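Local coordinates for enoyl-[acyl-carrier-protein] reductase [FMN] (Thermotoga maritima, PDB 5GVJ) that probably reduces the double bond of enoyl-acyl-carrier-protein with NADH and a bound FMN, as a FabK-type enoyl reductase of fatty acid synthesis, at residues D81-K84 / V85-E89; P117-S121 / D122-R126; A180-A184 / L185-A189; K288-K291 / Q292-D296. The protein carries 1 engineered substitution. All coordinates share one frame; numbering follows the deposited sequence.

Overall arrangement
All four contacts are local and lie on the parallel beta/alpha body of a TIM-barrel-clan flavoprotein. Contact 1 spans most of helix 79-88 and the residue that leaves it. Contact 2 is the turn from strand 114-119 into helix 122-130. Contact 3 ends helix 176-185, and contact 4 starts the long helix 290-309. None touches another. Contacts 2 and 3 are nearest by centres, about 17 Å apart, and both meet the second subunit. Contacts 2 and 4 lie on opposite sides of the chain's centre, about 30 Å apart by centres. FMN is absent from this chain, but contact 2 comes nearest its site: the side chain of Val-118 is about 4 Å from that of Glu-139, an FMN-binding residue.

Contact 1. Residues D81-K84 / V85-E89; sequences DLVK and VCIEE
Val-83 and Ile-87 make the apolar step of this stretch of helix, on the side toward helix 102-110. CG1 of Val-83 lies 4.2 Å from CD1 of Ile-87, a loose touch between branch ends that meet at a slant. Ile-87 has CG1 anti to its carbonyl carbon (chi1 -71°), which sends CD1 back along the helix to Val-83. The tighter packing is against the backbone: CG2 of Val-85 sits 3.2 Å from O of Asp-81. Four i to i+4 bonds hold the helix; Val-85 N donates to Asp-81 O at 2.9 Å, and Glu-88 N to Lys-84 O at 3.0 Å. The helix is the crossover of the beta-alpha-beta unit 68-73, 79-88 and 93-97. Cys-86 and Val-83 face strand 68-73, while Leu-82 and Val-85 pack on Leu-53 of helix 50-63. Val-83 and Ile-87 also meet Leu-108 of helix 102-110. The other side is open to solvent and carries Lys-84 and Glu-88. The lysine chain bends at chi2 and chi4 and arches over the glutamate's methylene, with NZ 3.2 Å from CG of Glu-88. The charged ends do not pair: NZ of Lys-84 stays 4.8 Å from OE1 of Glu-88.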
loop_
_atom_site.group_PDB
_atom_site.type_symbol
_atom_site.label_atom_id
_atom_site.label_comp_id
_atom_site.label_asym_id
_atom_site.label_seq_id
_atom_site.Cartn_x
_atom_site.Cartn_y
_atom_site.Cartn_z
ATOM N N ASP A 81 29.784 10.071 14.896
ATOM C CA ASP A 81 30.698 10.917 14.136
ATOM C C ASP A 81 30.072 11.430 12.846
ATOM O O ASP A 81 30.395 12.539 12.410
ATOM C CB ASP A 81 31.980 10.152 13.817
ATOM C CG ASP A 81 32.796 9.863 15.049
ATOM O OD1 ASP A 81 32.761 10.693 15.976
ATOM O OD2 ASP A 81 33.469 8.815 15.091
ATOM N N LEU A 82 29.200 10.640 12.209
ATOM C CA LEU A 82 28.562 11.101 10.979
ATOM C C LEU A 82 27.571 12.225 11.264
ATOM O O LEU A 82 27.457 13.174 10.477
ATOM C CB LEU A 82 27.877 9.930 10.269
ATOM C CG LEU A 82 28.802 8.910 9.589
ATOM C CD1 LEU A 82 28.007 7.729 9.063
ATOM C CD2 LEU A 82 29.597 9.549 8.453
ATOM N N VAL A 83 26.862 12.143 12.394
ATOM C CA VAL A 83 26.010 13.249 12.831
ATOM C C VAL A 83 26.844 14.504 13.058
ATOM O O VAL A 83 26.458 15.610 12.660
ATOM C CB VAL A 83 25.234 12.849 14.101
ATOM C CG1 VAL A 83 24.557 14.063 14.726
ATOM C CG2 VAL A 83 24.208 11.748 13.797
ATOM N N LYS A 84 27.995 14.355 13.721
ATOM C CA LYS A 84 28.885 15.491 13.964
ATOM C C LYS A 84 29.369 16.101 12.649
ATOM O O LYS A 84 29.431 17.329 12.521
ATOM C CB LYS A 84 30.033 15.024 14.874
ATOM C CG LYS A 84 31.471 15.480 14.599
ATOM C CD LYS A 84 31.754 16.932 14.962
ATOM C CE LYS A 84 33.130 17.341 14.444
ATOM N NZ LYS A 84 33.203 17.010 12.971
ATOM N N VAL A 85 29.669 15.267 11.644
ATOM C CA VAL A 85 30.010 15.803 10.325
ATOM C C VAL A 85 28.871 16.662 9.788
ATOM O O VAL A 85 29.097 17.744 9.233
ATOM C CB VAL A 85 30.355 14.670 9.337
ATOM C CG1 VAL A 85 30.531 15.241 7.920
ATOM C CG2 VAL A 85 31.610 13.924 9.770
ATOM N N CYS A 86 27.631 16.187 9.921
ATOM C CA CYS A 86 26.503 16.926 9.365
ATOM C C CYS A 86 26.341 18.274 10.045
ATOM O O CYS A 86 25.944 19.255 9.408
ATOM C CB CYS A 86 25.216 16.103 9.499
ATOM S SG CYS A 86 25.182 14.734 8.321
ATOM N N ILE A 87 26.624 18.336 11.343
ATOM C CA ILE A 87 26.557 19.605 12.061
ATOM C C ILE A 87 27.651 20.557 11.572
ATOM O O ILE A 87 27.388 21.725 11.251
ATOM C CB ILE A 87 26.654 19.341 13.574
ATOM C CG1 ILE A 87 25.353 18.681 14.063
ATOM C CG2 ILE A 87 26.990 20.620 14.325
ATOM C CD1 ILE A 87 25.413 18.101 15.471
ATOM N N GLU A 88 28.888 20.055 11.464
ATOM C CA GLU A 88 30.020 20.925 11.140
ATOM C C GLU A 88 29.940 21.442 9.707
ATOM O O GLU A 88 30.317 22.589 9.434
ATOM C CB GLU A 88 31.343 20.192 11.384
ATOM C CG GLU A 88 31.551 19.787 12.838
ATOM C CD GLU A 88 31.451 20.940 13.844
ATOM O OE1 GLU A 88 30.915 20.743 14.969
ATOM O OE2 GLU A 88 31.901 22.049 13.508
ATOM N N GLU A 89 29.472 20.619 8.774
ATOM C CA GLU A 89 29.342 21.050 7.388
ATOM C C GLU A 89 27.986 21.696 7.083
ATOM O O GLU A 89 27.659 21.895 5.906
ATOM C CB GLU A 89 29.604 19.866 6.451
ATOM C CG GLU A 89 30.903 19.119 6.766
ATOM C CD GLU A 89 32.147 20.024 6.748
ATOM O OE1 GLU A 89 32.230 20.927 5.894
ATOM O OE2 GLU A 89 33.040 19.831 7.598
#

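Contact 2. Residues P117-S121 / D122-R126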
loop_
_atom_site.group_PDB
_atom_site.type_symbol
_atom_site.label_atom_id
_atom_site.label_comp_id
_atom_site.label_asym_id
_atom_site.label_seq_id
_atom_site.Cartn_x
_atom_site.Cartn_y
_atom_site.Cartn_z
ATOM N N PRO A 117 13.266 11.617 10.676
ATOM C CA PRO A 117 13.449 10.171 10.847
ATOM C C PRO A 117 12.543 9.388 9.908
ATOM O O PRO A 117 11.439 9.820 9.582
ATOM C CB PRO A 117 13.045 9.927 12.313
ATOM C CG PRO A 117 13.037 11.276 12.969
ATOM C CD PRO A 117 12.670 12.241 11.865
ATOM N N VAL A 118 13.022 8.225 9.477
ATOM C CA VAL A 118 12.196 7.266 8.742
ATOM C C VAL A 118 11.572 6.319 9.760
ATOM O O VAL A 118 12.264 5.809 10.646
ATOM C CB VAL A 118 13.028 6.499 7.695
ATOM C CG1 VAL A 118 12.160 5.531 6.902
ATOM C CG2 VAL A 118 13.735 7.469 6.736
ATOM N N VAL A 119 10.258 6.116 9.672
ATOM C CA VAL A 119 9.545 5.290 10.639
ATOM C C VAL A 119 8.709 4.263 9.890
ATOM O O VAL A 119 8.277 4.490 8.758
ATOM C CB VAL A 119 8.651 6.122 11.584
ATOM C CG1 VAL A 119 9.475 7.189 12.310
ATOM C CG2 VAL A 119 7.511 6.763 10.816
ATOM N N ALA A 120 8.514 3.107 10.519
ATOM C CA ALA A 120 7.625 2.082 9.992
ATOM C C ALA A 120 6.475 1.826 10.950
ATOM O O ALA A 120 5.739 0.838 10.797
ATOM C CB ALA A 120 8.405 0.794 9.703
ATOM N N SER A 121 6.290 2.700 11.932
ATOM C CA SER A 121 5.237 2.488 12.901
ATOM C C SER A 121 4.622 3.819 13.289
ATOM O O SER A 121 5.229 4.884 13.166
ATOM C CB SER A 121 5.751 1.768 14.152
ATOM O OG SER A 121 6.672 2.591 14.851
ATOM N N ASP A 122 3.394 3.715 13.775
ATOM C CA ASP A 122 2.672 4.849 14.318
ATOM C C ASP A 122 3.282 5.311 15.638
ATOM O O ASP A 122 3.386 6.516 15.902
ATOM C CB ASP A 122 1.218 4.424 14.502
ATOM C CG ASP A 122 0.365 5.524 15.009
ATOM O OD1 ASP A 122 0.497 6.653 14.493
ATOM O OD2 ASP A 122 -0.449 5.261 15.918
ATOM N N SER A 123 3.685 4.363 16.483
ATOM C CA SER A 123 4.237 4.714 17.787
ATOM C C SER A 123 5.568 5.443 17.639
ATOM O O SER A 123 5.806 6.458 18.302
ATOM C CB SER A 123 4.403 3.458 18.640
ATOM O OG SER A 123 5.256 2.532 17.986
ATOM N N LEU A 124 6.453 4.943 16.770
ATOM C CA LEU A 124 7.730 5.628 16.583
ATOM C C LEU A 124 7.517 7.038 16.055
ATOM O O LEU A 124 8.175 7.982 16.510
ATOM C CB LEU A 124 8.650 4.834 15.650
ATOM C CG LEU A 124 10.028 5.467 15.424
ATOM C CD1 LEU A 124 10.758 5.688 16.747
ATOM C CD2 LEU A 124 10.903 4.648 14.473
ATOM N N ALA A 125 6.590 7.206 15.108
ATOM C CA ALA A 125 6.299 8.542 14.595
ATOM C C ALA A 125 5.932 9.494 15.723
ATOM O O ALA A 125 6.468 10.605 15.813
ATOM C CB ALA A 125 5.180 8.486 13.554
ATOM N N ARG A 126 5.011 9.088 16.599
ATOM C CA ARG A 126 4.639 9.981 17.691
ATOM C C ARG A 126 5.817 10.249 18.621
ATOM O O ARG A 126 5.975 11.366 19.121
ATOM C CB ARG A 126 3.461 9.418 18.481
ATOM C CG ARG A 126 2.216 9.199 17.680
ATOM C CD ARG A 126 1.083 8.950 18.643
ATOM N NE ARG A 126 1.147 7.577 19.118
ATOM C CZ ARG A 126 0.496 6.563 18.563
ATOM N NH1 ARG A 126 -0.314 6.781 17.535
ATOM N NH2 ARG A 126 0.634 5.338 19.062
#
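Ser-121 OG accepts the backbone N-H of Leu-124 at 3.0 Å, with an N-H...O angle of 154°. This is the N-cap bond of helix 122-130. The serine rotamer makes it possible: OG stands between the backbone N and the carbonyl carbon (chi1 66°), turned over the first turn of the helix. CB of Leu-124 comes within 3.1 Å of the same oxygen, so the cap is closely packed. Ser-121 O also receives Ala-125 N, but this bond is long and weak at 3.3 Å. One residue thus ties down two amides of the first turn.

Below the cap lies an apolar patch. Val-119 points from the strand toward the helix and its two methyls divide the work. CG1 meets the branch point of Leu-124, with CG 3.6 Å away, and CD2 of the leucine reaches as near. CG2 takes the other neighbour, CB of Ala-125, at 4.0 Å. Leu-124 CG lies anti to its backbone N, which brings CG and CD2 against the valine.

Around the helix start, OD1 of Asp-122 is hydrogen-bonded to Ser-162, and Ala-125 packs on Val-159 of helix 152-162. Arg-218 of the second subunit packs on Ser-121 and Ser-123. Val-118 points away from the helix, and its side chain lies near those of Glu-139 and Gln-191, two FMN-binding residues. Strand 117-119 and helix 122-126 run nearly antiparallel, at 158°. This is the strand-to-helix turn of a beta-alpha-beta unit in a TIM-barrel-type fold, closed by a serine N-cap.

Contact 3. Residues A180-A184 / L185-A189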
loop_
_atom_site.group_PDB
_atom_site.type_symbol
_atom_site.label_atom_id
_atom_site.label_comp_id
_atom_site.label_asym_id
_atom_site.label_seq_id
_atom_site.Cartn_x
_atom_site.Cartn_y
_atom_site.Cartn_z
ATOM N N ALA A 180 -0.278 11.647 -5.900
ATOM C CA ALA A 180 -1.622 12.080 -5.531
ATOM C C ALA A 180 -2.230 11.141 -4.497
ATOM O O ALA A 180 -2.828 11.595 -3.515
ATOM C CB ALA A 180 -2.512 12.175 -6.772
ATOM N N ALA A 181 -2.061 9.832 -4.691
ATOM C CA ALA A 181 -2.539 8.859 -3.716
ATOM C C ALA A 181 -1.917 9.083 -2.345
ATOM O O ALA A 181 -2.616 9.036 -1.330
ATOM C CB ALA A 181 -2.229 7.449 -4.205
ATOM N N ALA A 182 -0.597 9.318 -2.292
ATOM C CA ALA A 182 0.057 9.576 -1.012
ATOM C C ALA A 182 -0.506 10.825 -0.351
ATOM O O ALA A 182 -0.761 10.839 0.860
ATOM C CB ALA A 182 1.569 9.714 -1.205
ATOM N N PHE A 183 -0.708 11.882 -1.133
ATOM C CA PHE A 183 -1.264 13.114 -0.583
ATOM C C PHE A 183 -2.682 12.895 -0.068
ATOM O O PHE A 183 -3.078 13.455 0.966
ATOM C CB PHE A 183 -1.224 14.205 -1.659
ATOM C CG PHE A 183 0.123 14.877 -1.797
ATOM C CD1 PHE A 183 1.297 14.154 -1.650
ATOM C CD2 PHE A 183 0.206 16.231 -2.070
ATOM C CE1 PHE A 183 2.537 14.774 -1.767
ATOM C CE2 PHE A 183 1.443 16.855 -2.199
ATOM C CZ PHE A 183 2.603 16.120 -2.046
ATOM N N ALA A 184 -3.459 12.059 -0.764
ATOM C CA ALA A 184 -4.798 11.727 -0.292
ATOM C C ALA A 184 -4.755 11.036 1.065
ATOM O O ALA A 184 -5.614 11.279 1.919
ATOM C CB ALA A 184 -5.514 10.839 -1.313
ATOM N N LEU A 185 -3.779 10.148 1.279
ATOM C CA LEU A 185 -3.662 9.482 2.570
ATOM C C LEU A 185 -3.184 10.423 3.673
ATOM O O LEU A 185 -3.232 10.043 4.848
ATOM C CB LEU A 185 -2.711 8.289 2.464
ATOM C CG LEU A 185 -3.115 7.170 1.502
ATOM C CD1 LEU A 185 -1.991 6.159 1.304
ATOM C CD2 LEU A 185 -4.382 6.486 2.008
ATOM N N GLY A 186 -2.724 11.624 3.328
ATOM C CA GLY A 186 -2.271 12.603 4.305
ATOM C C GLY A 186 -0.824 13.052 4.163
ATOM O O GLY A 186 -0.391 13.927 4.930
ATOM N N ALA A 187 -0.038 12.482 3.249
ATOM C CA ALA A 187 1.337 12.932 3.079
ATOM C C ALA A 187 1.378 14.303 2.416
ATOM O O ALA A 187 0.456 14.703 1.707
ATOM C CB ALA A 187 2.134 11.932 2.241
ATOM N N GLU A 188 2.482 15.026 2.646
ATOM C CA GLU A 188 2.731 16.295 1.973
ATOM C C GLU A 188 4.025 16.281 1.164
ATOM O O GLU A 188 4.447 17.331 0.670
ATOM C CB GLU A 188 2.716 17.430 3.001
ATOM C CG GLU A 188 1.364 17.437 3.707
ATOM C CD GLU A 188 1.259 18.448 4.821
ATOM O OE1 GLU A 188 1.076 19.635 4.508
ATOM O OE2 GLU A 188 1.338 18.050 5.998
ATOM N N ALA A 189 4.657 15.119 1.021
ATOM C CA ALA A 189 5.730 14.923 0.052
ATOM C C ALA A 189 5.873 13.423 -0.164
ATOM O O ALA A 189 5.225 12.616 0.511
ATOM C CB ALA A 189 7.051 15.562 0.514
#
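Phe-183 lays one face of its ring over the chain that leaves the helix. Ala-187 O sits 3.4 Å above the ring plane, toward the rim. Glu-188 CA makes a CH-pi contact with the same face, 4.2 Å from the centroid of the Phe-183 ring. The ring's CZ also lies 3.5 Å from Glu-188 O. A CA-H...O contact of 3.3 Å joins Phe-183 CA to Ala-187 O. Replacing the phenylalanine with an alanine would probably open a gap above Ala-187 and Glu-188 and leave that stretch less firmly seated.

The next shell is the Schellman motif that turns the chain. Ala-187 N donates to Ala-182 O at 3.0 Å, and Gly-186 N to Phe-183 O. Gly-186 has a positive phi of 121°, where a side chain would jam against the preceding carbonyl. CB of Ala-182 and CB of Ala-187 close the turn at 4.1 Å, over Ala-169 of strand 167-170.

Further out, Phe-301 of the same chain and Tyr-311 of the second subunit meet the ring edge-to-face. Glu-188 OE2 forms a salt bridge with Arg-6. The Ala-182 and Phe-183 carbonyls thus have amide partners, and the buried Glu-188 carboxylate is probably kept ionised by its arginine.

Contact 4. Residues K288-K291 / Q292-D296; sequences KPVK and QIIED
Gln-292 sets its CB beside the ring of Pro-289, 4.1 Å from CD, the two side chains pointing the same way. Ile-293 comes next. Its N-H gives the first bond of the helix to Pro-289 O, 2.9 Å long and straight at 169°. Its CG1 lies 3.6 Å from CB of Lys-288, and its side chain also packs on Arg-195 and Phe-196 of helix 193-197. Ile-294 follows on the buried side, with CD1 4.2 Å from CG1 of Val-290, the two side chains lying alongside. Glu-295 is at the surface. Its OE2 approaches the aliphatic CG of Lys-291 at 3.6 Å, but the lysine amine goes to Ala-37 O. Asp-296 closes the walk. Its OD2 takes Lys-288 NZ at 2.9 Å, met on the anti side and 19° out of the carboxylate plane. The lysine chain is extended beyond CG, which carries NZ across two turns. Exchanging this lysine for a leucine would probably leave Asp-296 without its positive mate and free the residue before the N-cap from this tie to the helix. The salt bridge thus pairs two opposite charges and links the residue before the Pro-289 N-cap to the second turn.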
loop_
_atom_site.group_PDB
_atom_site.type_symbol
_atom_site.label_atom_id
_atom_site.label_comp_id
_atom_site.label_asym_id
_atom_site.label_seq_id
_atom_site.Cartn_x
_atom_site.Cartn_y
_atom_site.Cartn_z
ATOM N N LYS A 288 14.979 7.139 -17.070
ATOM C CA LYS A 288 14.713 8.502 -17.488
ATOM C C LYS A 288 15.719 9.476 -16.881
ATOM O O LYS A 288 16.273 9.226 -15.807
ATOM C CB LYS A 288 13.314 8.968 -17.069
ATOM C CG LYS A 288 12.130 8.234 -17.673
ATOM C CD LYS A 288 10.860 8.866 -17.078
ATOM C CE LYS A 288 9.599 8.099 -17.411
ATOM N NZ LYS A 288 8.417 8.792 -16.819
ATOM N N PRO A 289 15.948 10.611 -17.531
ATOM C CA PRO A 289 16.645 11.709 -16.860
ATOM C C PRO A 289 15.882 12.148 -15.624
ATOM O O PRO A 289 14.651 12.128 -15.589
ATOM C CB PRO A 289 16.661 12.820 -17.916
ATOM C CG PRO A 289 16.511 12.108 -19.219
ATOM C CD PRO A 289 15.579 10.963 -18.913
ATOM N N VAL A 290 16.644 12.554 -14.606
ATOM C CA VAL A 290 16.065 13.093 -13.377
ATOM C C VAL A 290 15.101 14.230 -13.686
ATOM O O VAL A 290 13.999 14.294 -13.130
ATOM C CB VAL A 290 17.193 13.530 -12.420
ATOM C CG1 VAL A 290 16.681 14.527 -11.368
ATOM C CG2 VAL A 290 17.790 12.298 -11.745
ATOM N N LYS A 291 15.481 15.124 -14.602
ATOM C CA LYS A 291 14.612 16.251 -14.938
ATOM C C LYS A 291 13.272 15.776 -15.489
ATOM O O LYS A 291 12.214 16.304 -15.116
ATOM C CB LYS A 291 15.304 17.166 -15.951
ATOM C CG LYS A 291 14.972 18.643 -15.769
ATOM C CD LYS A 291 15.900 19.285 -14.726
ATOM C CE LYS A 291 15.243 20.489 -14.044
ATOM N NZ LYS A 291 14.004 20.097 -13.243
ATOM N N GLN A 292 13.297 14.787 -16.386
ATOM C CA GLN A 292 12.055 14.274 -16.950
ATOM C C GLN A 292 11.212 13.578 -15.889
ATOM O O GLN A 292 9.984 13.731 -15.866
ATOM C CB GLN A 292 12.363 13.304 -18.087
ATOM C CG GLN A 292 11.142 12.938 -18.917
ATOM C CD GLN A 292 10.544 14.163 -19.608
ATOM O OE1 GLN A 292 9.349 14.434 -19.490
ATOM N NE2 GLN A 292 11.383 14.921 -20.308
ATOM N N ILE A 293 11.851 12.783 -15.024
ATOM C CA ILE A 293 11.123 12.122 -13.935
ATOM C C ILE A 293 10.292 13.134 -13.157
ATOM O O ILE A 293 9.094 12.934 -12.920
ATOM C CB ILE A 293 12.095 11.381 -13.002
ATOM C CG1 ILE A 293 12.743 10.200 -13.728
ATOM C CG2 ILE A 293 11.373 10.932 -11.701
ATOM C CD1 ILE A 293 13.883 9.529 -12.921
ATOM N N ILE A 294 10.915 14.236 -12.748
ATOM C CA ILE A 294 10.201 15.220 -11.940
ATOM C C ILE A 294 9.122 15.915 -12.762
ATOM O O ILE A 294 8.028 16.190 -12.256
ATOM C CB ILE A 294 11.201 16.220 -11.322
ATOM C CG1 ILE A 294 12.115 15.494 -10.328
ATOM C CG2 ILE A 294 10.459 17.394 -10.642
ATOM C CD1 ILE A 294 13.261 16.322 -9.794
ATOM N N GLU A 295 9.399 16.205 -14.045
ATOM C CA GLU A 295 8.376 16.798 -14.911
ATOM C C GLU A 295 7.163 15.881 -15.060
ATOM O O GLU A 295 6.012 16.332 -14.998
ATOM C CB GLU A 295 8.951 17.102 -16.296
ATOM C CG GLU A 295 9.898 18.280 -16.340
ATOM C CD GLU A 295 10.739 18.289 -17.604
ATOM O OE1 GLU A 295 10.306 17.694 -18.625
ATOM O OE2 GLU A 295 11.844 18.883 -17.568
ATOM N N ASP A 296 7.405 14.595 -15.313
ATOM C CA ASP A 296 6.292 13.668 -15.524
ATOM C C ASP A 296 5.484 13.467 -14.242
ATOM O O ASP A 296 4.253 13.317 -14.298
ATOM C CB ASP A 296 6.814 12.325 -16.029
ATOM C CG ASP A 296 7.500 12.425 -17.382
ATOM O OD1 ASP A 296 7.250 13.396 -18.139
ATOM O OD2 ASP A 296 8.287 11.508 -17.682
#